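Local structure of homoserine dehydrogenase (Thermoplasma acidophilum, 3ING) at residues S172-I175 / N176-R180; P205-L209 / N210-A214. The protein probably catalyses the NADP(H)-dependent interconversion of aspartate semialdehyde and homoserine, a step on the route to threonine and methionine. All blocks are in the same frame, centred on the assembly; numbering follows the deposited sequence.

Interaction 1: residues S172-I175 / N176-R180; sequences SSTI and NYVIR. With EDO (1,2-ethanediol), chain F.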
# COMPACT_ATOMS: atom_id res chain seq x y z
N SER A 172 -17.53 1.40 4.57
CA SER A 172 -18.73 0.52 4.62
C SER A 172 -19.52 0.91 3.37
O SER A 172 -20.03 2.01 3.27
CB SER A 172 -19.53 0.73 5.92
OG SER A 172 -20.66 -0.15 6.06
N SER A 173 -19.58 -0.01 2.41
CA SER A 173 -20.15 0.26 1.10
C SER A 173 -21.64 0.55 1.10
O SER A 173 -22.07 1.70 0.85
CB SER A 173 -19.90 -0.92 0.17
OG SER A 173 -18.53 -1.07 -0.12
N THR A 174 -22.42 -0.49 1.42
CA THR A 174 -23.89 -0.42 1.24
C THR A 174 -24.54 0.81 1.89
O THR A 174 -25.34 1.50 1.25
CB THR A 174 -24.57 -1.74 1.65
OG1 THR A 174 -24.10 -2.77 0.80
CG2 THR A 174 -26.15 -1.65 1.53
N ILE A 175 -24.16 1.13 3.13
CA ILE A 175 -24.76 2.31 3.80
C ILE A 175 -24.43 3.58 3.02
O ILE A 175 -25.26 4.46 2.86
CB ILE A 175 -24.34 2.41 5.31
CG1 ILE A 175 -25.17 3.49 6.04
CG2 ILE A 175 -22.82 2.59 5.46
CD1 ILE A 175 -25.22 3.35 7.57
N ASN A 176 -23.23 3.65 2.48
CA ASN A 176 -22.84 4.83 1.74
C ASN A 176 -23.54 4.94 0.38
O ASN A 176 -23.99 6.00 -0.03
CB ASN A 176 -21.31 4.89 1.63
CG ASN A 176 -20.70 5.67 2.76
OD1 ASN A 176 -20.85 6.90 2.81
ND2 ASN A 176 -20.04 4.97 3.70
N TYR A 177 -23.67 3.80 -0.28
CA TYR A 177 -24.35 3.69 -1.55
C TYR A 177 -25.79 4.09 -1.35
O TYR A 177 -26.39 4.84 -2.17
CB TYR A 177 -24.25 2.22 -2.00
CG TYR A 177 -24.68 1.91 -3.41
CD1 TYR A 177 -23.93 2.34 -4.48
CD2 TYR A 177 -25.79 1.12 -3.66
CE1 TYR A 177 -24.30 2.04 -5.79
CE2 TYR A 177 -26.17 0.81 -4.95
CZ TYR A 177 -25.41 1.27 -6.01
OH TYR A 177 -25.70 0.96 -7.32
N VAL A 178 -26.37 3.60 -0.25
CA VAL A 178 -27.79 3.93 0.08
C VAL A 178 -27.97 5.41 0.30
O VAL A 178 -28.85 6.02 -0.27
CB VAL A 178 -28.29 3.16 1.33
CG1 VAL A 178 -29.54 3.80 1.91
CG2 VAL A 178 -28.55 1.67 0.97
N ILE A 179 -27.16 6.00 1.15
CA ILE A 179 -27.24 7.44 1.43
C ILE A 179 -27.07 8.25 0.14
O ILE A 179 -27.85 9.14 -0.16
CB ILE A 179 -26.13 7.84 2.47
CG1 ILE A 179 -26.46 7.28 3.85
CG2 ILE A 179 -25.95 9.35 2.56
CD1 ILE A 179 -25.31 7.40 4.85
N ARG A 180 -26.05 7.92 -0.65
CA ARG A 180 -25.81 8.70 -1.88
C ARG A 180 -26.94 8.60 -2.91
O ARG A 180 -27.30 9.59 -3.56
CB ARG A 180 -24.48 8.28 -2.50
CG ARG A 180 -23.33 8.65 -1.60
CD ARG A 180 -22.00 8.29 -2.20
NE ARG A 180 -21.71 9.06 -3.39
CZ ARG A 180 -20.54 9.07 -4.02
NH1 ARG A 180 -19.52 8.36 -3.58
NH2 ARG A 180 -20.39 9.82 -5.09
C1 EDO F . -19.38 5.17 -1.58
O1 EDO F . -18.89 5.85 -2.75
C2 EDO F . -20.49 4.18 -1.93
O2 EDO F . -19.95 2.87 -2.12
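Near the start of helix 173-183, Asn176 reaches back with its side-chain amide to the carbonyl of Ser172. Asn176 ND2 donates to Ser172 O at 3.0 Å; the bond is almost straight (171°), and the acceptor lies in the amide plane. The other end of the same amide is also used: OD1 accepts from the backbone N of Leu251, so two bonds fix the rotation of the group. Behind it the regular helical bonds take over, Tyr177 N to Ser173 O at 2.9 Å and Val178 N to Thr174 O at 2.8 Å. On the apolar side Ile175 and Ile179, one turn apart, run alongside each other, Ile175 CG1 resting 4.1 Å from Ile179 CD1. Ile175 has CG1 anti to its backbone N (chi1 -170°), which carries that branch along the helix toward the next turn. Thr174 and Val178 meet through their CG2 methyls at 4.1 Å. A 1,2-ethanediol molecule, probably from the crystallisation liquor, lies beside Asn176 CB, and Arg180 NH1, hydrogen-bonded to Ile280 O, also makes a weak hydrogen bond to its O1 (2.7 Å). The helix packs against three neighbours: Ile175 and Ile179 rest on Leu251 of strand 249-258, Val178 and Tyr177 on helix 188-198, and Thr174 and Val178 on helix 206-209.

Interaction 2: residues P205-L209 / N210-A214; sequences PQDDL and NGLDA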
# COMPACT_ATOMS: atom_id res chain seq x y z
N PRO A 205 -28.77 -7.66 5.54
CA PRO A 205 -28.65 -6.24 5.11
C PRO A 205 -28.99 -5.19 6.18
O PRO A 205 -28.58 -4.04 6.04
CB PRO A 205 -29.61 -6.16 3.93
CG PRO A 205 -29.77 -7.58 3.48
CD PRO A 205 -29.72 -8.40 4.70
N GLN A 206 -29.73 -5.58 7.22
CA GLN A 206 -29.97 -4.65 8.34
C GLN A 206 -28.66 -4.26 9.03
O GLN A 206 -28.53 -3.14 9.56
CB GLN A 206 -30.96 -5.26 9.31
CG GLN A 206 -32.34 -5.47 8.66
CD GLN A 206 -33.45 -5.73 9.66
OE1 GLN A 206 -33.31 -6.55 10.57
NE2 GLN A 206 -34.59 -5.02 9.49
N ASP A 207 -27.67 -5.15 8.99
CA ASP A 207 -26.31 -4.82 9.51
C ASP A 207 -25.71 -3.62 8.78
O ASP A 207 -24.95 -2.86 9.37
CB ASP A 207 -25.33 -5.99 9.33
CG ASP A 207 -25.63 -7.16 10.22
OD1 ASP A 207 -26.65 -7.09 10.95
OD2 ASP A 207 -24.87 -8.15 10.13
N ASP A 208 -26.01 -3.48 7.50
CA ASP A 208 -25.55 -2.32 6.72
C ASP A 208 -26.34 -1.06 7.12
O ASP A 208 -25.76 -0.02 7.42
CB ASP A 208 -25.78 -2.55 5.23
CG ASP A 208 -24.82 -3.55 4.62
OD1 ASP A 208 -23.61 -3.34 4.77
OD2 ASP A 208 -25.28 -4.48 3.94
N LEU A 209 -27.65 -1.17 7.10
CA LEU A 209 -28.53 0.01 7.29
C LEU A 209 -28.47 0.55 8.70
O LEU A 209 -28.66 1.74 8.92
CB LEU A 209 -29.98 -0.32 6.89
CG LEU A 209 -30.12 -0.82 5.44
CD1 LEU A 209 -31.58 -1.19 5.10
CD2 LEU A 209 -29.55 0.20 4.41
N ASN A 210 -28.18 -0.28 9.68
CA ASN A 210 -28.12 0.29 11.03
C ASN A 210 -26.71 0.74 11.39
O ASN A 210 -26.48 1.26 12.46
CB ASN A 210 -28.77 -0.59 12.06
CG ASN A 210 -28.13 -1.91 12.18
OD1 ASN A 210 -26.96 -2.06 11.83
ND2 ASN A 210 -28.89 -2.91 12.66
N GLY A 211 -25.77 0.61 10.44
CA GLY A 211 -24.40 1.08 10.65
C GLY A 211 -23.51 0.10 11.41
O GLY A 211 -22.35 0.40 11.72
N LEU A 212 -24.02 -1.10 11.67
CA LEU A 212 -23.27 -2.14 12.38
C LEU A 212 -22.07 -2.63 11.57
O LEU A 212 -21.02 -2.91 12.14
CB LEU A 212 -24.18 -3.31 12.71
CG LEU A 212 -23.66 -4.39 13.67
CD1 LEU A 212 -23.10 -3.78 14.95
CD2 LEU A 212 -24.82 -5.39 14.02
N ASP A 213 -22.20 -2.73 10.26
CA ASP A 213 -21.04 -3.11 9.42
C ASP A 213 -19.93 -2.10 9.64
O ASP A 213 -18.79 -2.46 9.86
CB ASP A 213 -21.44 -3.17 7.94
CG ASP A 213 -20.26 -3.48 7.01
OD1 ASP A 213 -19.76 -4.61 7.03
OD2 ASP A 213 -19.85 -2.60 6.22
N ALA A 214 -20.25 -0.81 9.57
CA ALA A 214 -19.22 0.21 9.81
C ALA A 214 -18.63 0.09 11.23
O ALA A 214 -17.42 0.28 11.44
CB ALA A 214 -19.81 1.61 9.60
O HOH W 1 -28.37 -5.82 12.47
O HOH W 2 -22.82 -0.09 8.02
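The side-chain amide of Asn210 lies with one face over the backbone carbonyl oxygen of Gln206, which sits 2.9 Å from CG and is roughly equidistant from OD1 and ND2, while the two polar ends of the amide are engaged by other groups. At one end OD1 accepts from Leu212 N at 3.1 Å, an Asx turn; at the other ND2 donates to a water that in turn donates to Asp207 OD1 at 2.6 Å. This folded-back pose follows from CG standing between the backbone N and the carbonyl carbon (chi1 62°). The Asx turn belongs to the sharp bend where helix 206-209 ends and helix 212-226 begins. Gly211, with positive phi (83°), a backbone conformation that suits glycine, breaks the first helix and occupies the N-cap position of the second. Asn210 N still makes a helical bond to Gln206 O, whereas Asp213 N reaches across the bend to Asp207 O at 2.9 Å, approaching from above the carbonyl plane. The acidic side chains that line the bend are held from outside it. Asp207 OD2 forms salt bridges with Arg94 and Arg216, while OD1, the oxygen held by the water, lies 4.0 Å from Leu212 CD2. Asp208 and Asp213 point the same way, their carboxylate planes 67° apart and the nearest oxygens, Asp208 OD1 and Asp213 OD2, at 4.1 Å. Asp208 OD2 accepts from Glu202 N; Asp213 OD1 is salt-bridged to Lys118 and OD2 is hydrogen-bonded to Ser172 OG. A second water links the two helices, donating to Asp208 O at 3.0 Å and accepting from Ala214 N.

Interaction 1 precedes interaction 2 in the chain, and the two touch directly, their centres about 10 Å apart. The polar joint is Ser172 OG to Asp213 OD2 at 2.6 Å, a probable hydrogen bond. Beside it the start of helix 173-183 packs on the short helix 206-209: Thr174 CB lies 3.5 Å from Asp208 CG, and Ile175 CD1 lies 3.4 Å from Asp208 O. Both border the cofactor site, the bound NADPH being about 6 Å from the side chain of Ser173 and about 5 Å from that of Asp213 (nearest atoms). The side chain of Lys217, predicted to be the proton donor, lies about 3 Å from that of Asp213 and about 5 Å from that of Ser172, again between nearest atoms.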